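Local coordinates for succinate-semialdehyde dehydrogenase (Synechococcus sp., PDB 4ITA), which oxidises succinic semialdehyde to succinate, probably passing hydride to NADP+ to form NADPH, at residues I196-T207 and L219-E230. Residues are numbered along the deposited sequence; the frame is centred on the assembly and turned at random.
Sequences IKDPRVKAATLT and LAGQEIKPTLLE. With NDP (NADPH dihydro-nicotinamide-adenine-dinucleotide phosphate), chain C; EDO (1,2-ethanediol), chain K; EDO (1,2-ethanediol), chain P.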
loop_
_atom_site.group_PDB
_atom_site.type_symbol
_atom_site.label_atom_id
_atom_site.label_comp_id
_atom_site.label_asym_id
_atom_site.label_seq_id
_atom_site.Cartn_x
_atom_site.Cartn_y
_atom_site.Cartn_z
ATOM N N ILE A 196 5.246 -10.427 12.515
ATOM C CA ILE A 196 4.108 -9.749 11.888
ATOM C C ILE A 196 2.925 -9.586 12.845
ATOM O O ILE A 196 2.222 -8.566 12.816
ATOM C CB ILE A 196 3.634 -10.510 10.628
ATOM C CG1 ILE A 196 4.738 -10.541 9.573
ATOM C CG2 ILE A 196 2.344 -9.897 10.062
ATOM C CD1 ILE A 196 4.469 -11.507 8.442
ATOM N N LYS A 197 2.710 -10.588 13.697
ATOM C CA LYS A 197 1.578 -10.563 14.621
ATOM C C LYS A 197 1.838 -9.750 15.883
ATOM O O LYS A 197 0.914 -9.514 16.669
ATOM C CB LYS A 197 1.166 -11.988 15.013
ATOM C CG LYS A 197 0.406 -12.703 13.912
ATOM C CD LYS A 197 -0.037 -14.090 14.339
ATOM C CE LYS A 197 -1.037 -14.658 13.353
ATOM N NZ LYS A 197 -1.418 -16.052 13.713
ATOM N N ASP A 198 3.077 -9.314 16.096
ATOM C CA ASP A 198 3.384 -8.556 17.306
ATOM C C ASP A 198 2.764 -7.168 17.200
ATOM O O ASP A 198 2.924 -6.496 16.186
ATOM C CB ASP A 198 4.888 -8.447 17.508
ATOM C CG ASP A 198 5.240 -7.843 18.852
ATOM O OD1 ASP A 198 5.209 -6.602 18.977
ATOM O OD2 ASP A 198 5.524 -8.618 19.789
ATOM N N PRO A 199 2.052 -6.728 18.249
ATOM C CA PRO A 199 1.342 -5.445 18.148
ATOM C C PRO A 199 2.259 -4.237 17.956
ATOM O O PRO A 199 1.803 -3.208 17.457
ATOM C CB PRO A 199 0.597 -5.342 19.485
ATOM C CG PRO A 199 1.262 -6.328 20.389
ATOM C CD PRO A 199 1.753 -7.431 19.507
ATOM N N ARG A 200 3.529 -4.356 18.319
ATOM C CA ARG A 200 4.465 -3.245 18.165
ATOM C C ARG A 200 4.971 -3.092 16.730
ATOM O O ARG A 200 5.466 -2.030 16.339
ATOM C CB ARG A 200 5.641 -3.415 19.131
ATOM C CG ARG A 200 5.201 -3.393 20.597
ATOM C CD ARG A 200 6.248 -3.999 21.518
ATOM N NE ARG A 200 6.328 -5.448 21.350
ATOM C CZ ARG A 200 6.830 -6.275 22.259
ATOM N NH1 ARG A 200 7.285 -5.803 23.411
ATOM N NH2 ARG A 200 6.867 -7.576 22.021
ATOM N N VAL A 201 4.862 -4.154 15.943
ATOM C CA VAL A 201 5.301 -4.117 14.556
ATOM C C VAL A 201 4.182 -3.507 13.711
ATOM O O VAL A 201 3.050 -3.980 13.747
ATOM C CB VAL A 201 5.694 -5.527 14.072
ATOM C CG1 VAL A 201 5.995 -5.529 12.582
ATOM C CG2 VAL A 201 6.897 -6.022 14.863
ATOM N N LYS A 202 4.491 -2.433 12.979
ATOM C CA LYS A 202 3.444 -1.622 12.343
ATOM C C LYS A 202 3.303 -1.814 10.836
ATOM O O LYS A 202 2.284 -1.438 10.252
ATOM C CB LYS A 202 3.652 -0.135 12.665
ATOM C CG LYS A 202 3.675 0.182 14.166
ATOM C CD LYS A 202 2.437 -0.330 14.906
ATOM C CE LYS A 202 2.468 0.140 16.354
ATOM N NZ LYS A 202 1.387 -0.448 17.187
ATOM N N ALA A 203 4.314 -2.409 10.213
ATOM C CA ALA A 203 4.356 -2.512 8.767
ATOM C C ALA A 203 5.386 -3.554 8.388
ATOM O O ALA A 203 6.258 -3.888 9.184
ATOM C CB ALA A 203 4.723 -1.172 8.161
ATOM N N ALA A 204 5.290 -4.068 7.170
ATOM C CA ALA A 204 6.252 -5.064 6.711
ATOM C C ALA A 204 6.546 -4.920 5.231
ATOM O O ALA A 204 5.662 -4.615 4.426
ATOM C CB ALA A 204 5.762 -6.462 7.018
ATOM N N THR A 205 7.802 -5.147 4.879
ATOM C CA THR A 205 8.248 -5.100 3.500
ATOM C C THR A 205 9.009 -6.386 3.183
ATOM O O THR A 205 9.753 -6.915 4.025
ATOM C CB THR A 205 9.096 -3.832 3.245
ATOM O OG1 THR A 205 9.352 -3.692 1.846
ATOM C CG2 THR A 205 10.405 -3.858 4.014
ATOM N N LEU A 206 8.793 -6.921 1.987
ATOM C CA LEU A 206 9.502 -8.127 1.579
ATOM C C LEU A 206 9.994 -8.003 0.156
ATOM O O LEU A 206 9.254 -7.575 -0.738
ATOM C CB LEU A 206 8.612 -9.369 1.721
ATOM C CG LEU A 206 9.247 -10.721 1.381
ATOM C CD1 LEU A 206 8.689 -11.836 2.263
ATOM C CD2 LEU A 206 9.040 -11.110 -0.096
ATOM N N THR A 207 11.253 -8.379 -0.039
ATOM C CA THR A 207 11.829 -8.592 -1.357
ATOM C C THR A 207 12.163 -10.077 -1.442
ATOM O O THR A 207 12.827 -10.627 -0.559
ATOM C CB THR A 207 13.084 -7.726 -1.549
ATOM O OG1 THR A 207 12.713 -6.345 -1.430
ATOM C CG2 THR A 207 13.704 -7.969 -2.920
ATOM N N LEU A 219 -0.558 -12.587 5.992
ATOM C CA LEU A 219 -0.479 -12.428 7.447
ATOM C C LEU A 219 -0.623 -10.969 7.865
ATOM O O LEU A 219 -1.360 -10.655 8.807
ATOM C CB LEU A 219 0.836 -13.006 7.995
ATOM C CG LEU A 219 0.978 -14.536 7.994
ATOM C CD1 LEU A 219 2.417 -14.928 8.303
ATOM C CD2 LEU A 219 0.013 -15.200 8.975
ATOM N N ALA A 220 0.078 -10.073 7.172
ATOM C CA ALA A 220 -0.005 -8.648 7.476
ATOM C C ALA A 220 -1.411 -8.113 7.230
ATOM O O ALA A 220 -1.914 -7.287 7.997
ATOM C CB ALA A 220 1.009 -7.872 6.658
ATOM N N GLY A 221 -2.052 -8.591 6.166
ATOM C CA GLY A 221 -3.414 -8.184 5.866
ATOM C C GLY A 221 -4.378 -8.534 6.983
ATOM O O GLY A 221 -5.215 -7.714 7.368
ATOM N N GLN A 222 -4.241 -9.739 7.531
ATOM C CA GLN A 222 -5.066 -10.155 8.658
ATOM C C GLN A 222 -4.885 -9.225 9.858
ATOM O O GLN A 222 -5.826 -8.992 10.622
ATOM C CB GLN A 222 -4.733 -11.588 9.054
ATOM C CG GLN A 222 -5.518 -12.104 10.247
ATOM C CD GLN A 222 -7.013 -12.192 9.982
ATOM O OE1 GLN A 222 -7.434 -12.487 8.866
ATOM N NE2 GLN A 222 -7.817 -11.942 11.012
ATOM N N GLU A 223 -3.675 -8.683 10.012
ATOM C CA GLU A 223 -3.359 -7.792 11.127
ATOM C C GLU A 223 -3.555 -6.308 10.813
ATOM O O GLU A 223 -3.196 -5.456 11.628
ATOM C CB GLU A 223 -1.917 -8.027 11.591
ATOM C CG GLU A 223 -1.602 -9.474 11.956
ATOM C CD GLU A 223 -2.487 -9.998 13.063
ATOM O OE1 GLU A 223 -2.688 -9.268 14.052
ATOM O OE2 GLU A 223 -2.987 -11.134 12.940
ATOM N N ILE A 224 -4.136 -6.007 9.648
ATOM C CA ILE A 224 -4.382 -4.623 9.219
ATOM C C ILE A 224 -3.082 -3.816 9.165
ATOM O O ILE A 224 -2.997 -2.703 9.686
ATOM C CB ILE A 224 -5.414 -3.885 10.134
ATOM C CG1 ILE A 224 -6.594 -4.793 10.480
ATOM C CG2 ILE A 224 -5.916 -2.593 9.477
ATOM C CD1 ILE A 224 -7.343 -5.317 9.273
ATOM N N LYS A 225 -2.054 -4.388 8.549
ATOM C CA LYS A 225 -0.771 -3.702 8.466
ATOM C C LYS A 225 -0.343 -3.543 7.022
ATOM O O LYS A 225 -0.460 -4.474 6.230
ATOM C CB LYS A 225 0.293 -4.448 9.278
ATOM C CG LYS A 225 -0.034 -4.483 10.763
ATOM C CD LYS A 225 0.920 -5.332 11.576
ATOM C CE LYS A 225 0.418 -5.408 13.006
ATOM N NZ LYS A 225 1.358 -6.135 13.908
ATOM N N PRO A 226 0.165 -2.353 6.676
ATOM C CA PRO A 226 0.555 -2.111 5.286
ATOM C C PRO A 226 1.812 -2.867 4.896
ATOM O O PRO A 226 2.674 -3.155 5.743
ATOM C CB PRO A 226 0.811 -0.600 5.252
ATOM C CG PRO A 226 1.208 -0.260 6.663
ATOM C CD PRO A 226 0.394 -1.180 7.538
ATOM N N THR A 227 1.899 -3.186 3.607
ATOM C CA THR A 227 3.044 -3.902 3.064
ATOM C C THR A 227 3.541 -3.299 1.765
ATOM O O THR A 227 2.860 -2.492 1.126
ATOM C CB THR A 227 2.731 -5.384 2.798
ATOM O OG1 THR A 227 1.597 -5.491 1.933
ATOM C CG2 THR A 227 2.447 -6.113 4.095
ATOM N N LEU A 228 4.742 -3.719 1.384
ATOM C CA LEU A 228 5.330 -3.414 0.094
ATOM C C LEU A 228 5.984 -4.720 -0.329
ATOM O O LEU A 228 6.704 -5.330 0.468
ATOM C CB LEU A 228 6.369 -2.296 0.239
ATOM C CG LEU A 228 6.976 -1.742 -1.061
ATOM C CD1 LEU A 228 7.467 -0.316 -0.875
ATOM C CD2 LEU A 228 8.119 -2.597 -1.554
ATOM N N LEU A 229 5.711 -5.169 -1.554
ATOM C CA LEU A 229 6.284 -6.409 -2.073
ATOM C C LEU A 229 7.079 -6.156 -3.341
ATOM O O LEU A 229 6.551 -5.619 -4.314
ATOM C CB LEU A 229 5.193 -7.443 -2.367
ATOM C CG LEU A 229 4.362 -7.964 -1.199
ATOM C CD1 LEU A 229 3.428 -9.059 -1.694
ATOM C CD2 LEU A 229 5.250 -8.511 -0.095
ATOM N N GLU A 230 8.347 -6.550 -3.313
ATOM C CA GLU A 230 9.240 -6.480 -4.457
ATOM C C GLU A 230 9.581 -7.917 -4.832
ATOM O O GLU A 230 10.428 -8.545 -4.202
ATOM C CB GLU A 230 10.509 -5.704 -4.080
ATOM C CG GLU A 230 10.292 -4.218 -3.750
ATOM C CD GLU A 230 10.321 -3.308 -4.970
ATOM O OE1 GLU A 230 10.549 -3.800 -6.095
ATOM O OE2 GLU A 230 10.117 -2.083 -4.796
HETATM P PA NDP C . 12.792 -16.560 -1.163
HETATM O O1A NDP C . 11.433 -15.939 -1.306
HETATM O O2A NDP C . 12.922 -18.052 -1.025
HETATM O O5B NDP C . 13.513 -15.906 0.106
HETATM C C5B NDP C . 13.554 -14.488 0.314
HETATM C C4B NDP C . 13.413 -14.155 1.797
HETATM O O4B NDP C . 12.113 -14.556 2.238
HETATM C C3B NDP C . 14.390 -14.913 2.688
HETATM O O3B NDP C . 14.695 -14.101 3.830
HETATM C C2B NDP C . 13.579 -16.116 3.129
HETATM O O2B NDP C . 14.020 -16.683 4.355
HETATM C C1B NDP C . 12.244 -15.456 3.341
HETATM N N9A NDP C . 11.082 -16.353 3.271
HETATM C C8A NDP C . 10.880 -17.403 2.450
HETATM N N7A NDP C . 9.660 -17.945 2.677
HETATM C C5A NDP C . 9.068 -17.217 3.638
HETATM C C6A NDP C . 7.785 -17.230 4.359
HETATM N N6A NDP C . 6.858 -18.164 4.068
HETATM N N1A NDP C . 7.587 -16.283 5.295
HETATM C C2A NDP C . 8.500 -15.346 5.587
HETATM N N3A NDP C . 9.693 -15.275 4.978
HETATM C C4A NDP C . 10.010 -16.169 4.020
HETATM O O3 NDP C . 13.613 -15.972 -2.437
HETATM P PN NDP C . 14.792 -16.571 -3.380
HETATM O O1N NDP C . 14.557 -18.028 -3.713
HETATM O O2N NDP C . 16.102 -16.122 -2.793
HETATM O O5D NDP C . 14.542 -15.731 -4.731
HETATM C C5D NDP C . 14.739 -14.324 -4.752
HETATM C C4D NDP C . 13.535 -13.648 -5.383
HETATM O O4D NDP C . 13.533 -12.252 -5.050
HETATM C C3D NDP C . 13.540 -13.717 -6.897
HETATM O O3D NDP C . 12.225 -14.010 -7.382
HETATM C C2D NDP C . 14.004 -12.321 -7.262
HETATM O O2D NDP C . 13.610 -11.993 -8.595
HETATM C C1D NDP C . 13.288 -11.477 -6.227
HETATM N N1N NDP C . 13.910 -10.148 -6.142
HETATM C C2N NDP C . 13.147 -9.042 -6.141
HETATM C C3N NDP C . 13.695 -7.820 -6.527
HETATM C C7N NDP C . 12.884 -6.557 -6.508
HETATM O O7N NDP C . 13.388 -5.549 -6.018
HETATM N N7N NDP C . 11.657 -6.552 -7.021
HETATM C C4N NDP C . 15.128 -7.723 -6.993
HETATM C C5N NDP C . 15.891 -8.849 -6.468
HETATM C C6N NDP C . 15.250 -10.017 -6.065
HETATM P P2B NDP C . 14.909 -18.021 4.392
HETATM O O1X NDP C . 15.099 -18.228 5.867
HETATM O O2X NDP C . 14.086 -19.109 3.745
HETATM O O3X NDP C . 16.198 -17.749 3.676
HETATM C C1 EDO K . -1.148 -3.281 0.230
HETATM O O1 EDO K . -0.955 -2.121 -0.593
HETATM C C2 EDO K . -0.690 -3.005 1.666
HETATM O O2 EDO K . -0.231 -1.652 1.800
HETATM C C1 EDO P . -11.279 -12.755 12.287
HETATM O O1 EDO P . -10.796 -11.640 11.525
HETATM C C2 EDO P . -12.722 -12.496 12.694
HETATM O O2 EDO P . -12.760 -11.389 13.600
HETATM O O HOH W 1 -0.552 -7.349 15.685
#
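Lys225 reaches straight into the loop between helix 192-197 and strand 201-207, its chain extended from CG onward (chi2 174°), and spends its ammonium on main-chain oxygens. NZ donates to Val201 O at 2.7 Å and to Ile196 O at 2.8 Å, each carbonyl met somewhat out of its plane, and also to a water that in turn hydrogen-bonds to Lys197 O. A methionine in its place would probably leave the carbonyls of Ile196 and Val201 without their donor and untie the Asp198-Val201 turn from segment 219-230. Beyond this anchor the two strands run parallel, 4° apart. Ala204 N gives to Pro226 O, Leu206 N to Leu228 O at 3.0 Å, and Leu206 O takes a nearly straight bond from Glu230 N (175°); the link from Leu228 N to Ala204 O is weak. Packing fills in around the backbone: the Pro226 ring sets CG against Ala203 CB at 3.9 Å, and Leu229 CD2 meets Leu206 CB. At the helix ends, Ile196 crosses Leu219 at about a right angle, CD1 on CB at 4.0 Å, and lays CG2 over the backbone of Ala220. Glu223 carries its carboxylate past Lys197 CG, its charge paired with Arg432 of the second subunit. Thr207 and Glu230 lie side by side at the nicotinamide: Thr207 CG2 packs on ring atom C2N, and Glu230 OE1 accepts from the carboxamide N7N at 3.1 Å. Strand 201-207, helix 210-222 and strand 227-230 thus form a beta-alpha-beta crossover of the Rossmann-type cofactor domain of aldehyde dehydrogenases, its strand ends lining the NADPH pocket.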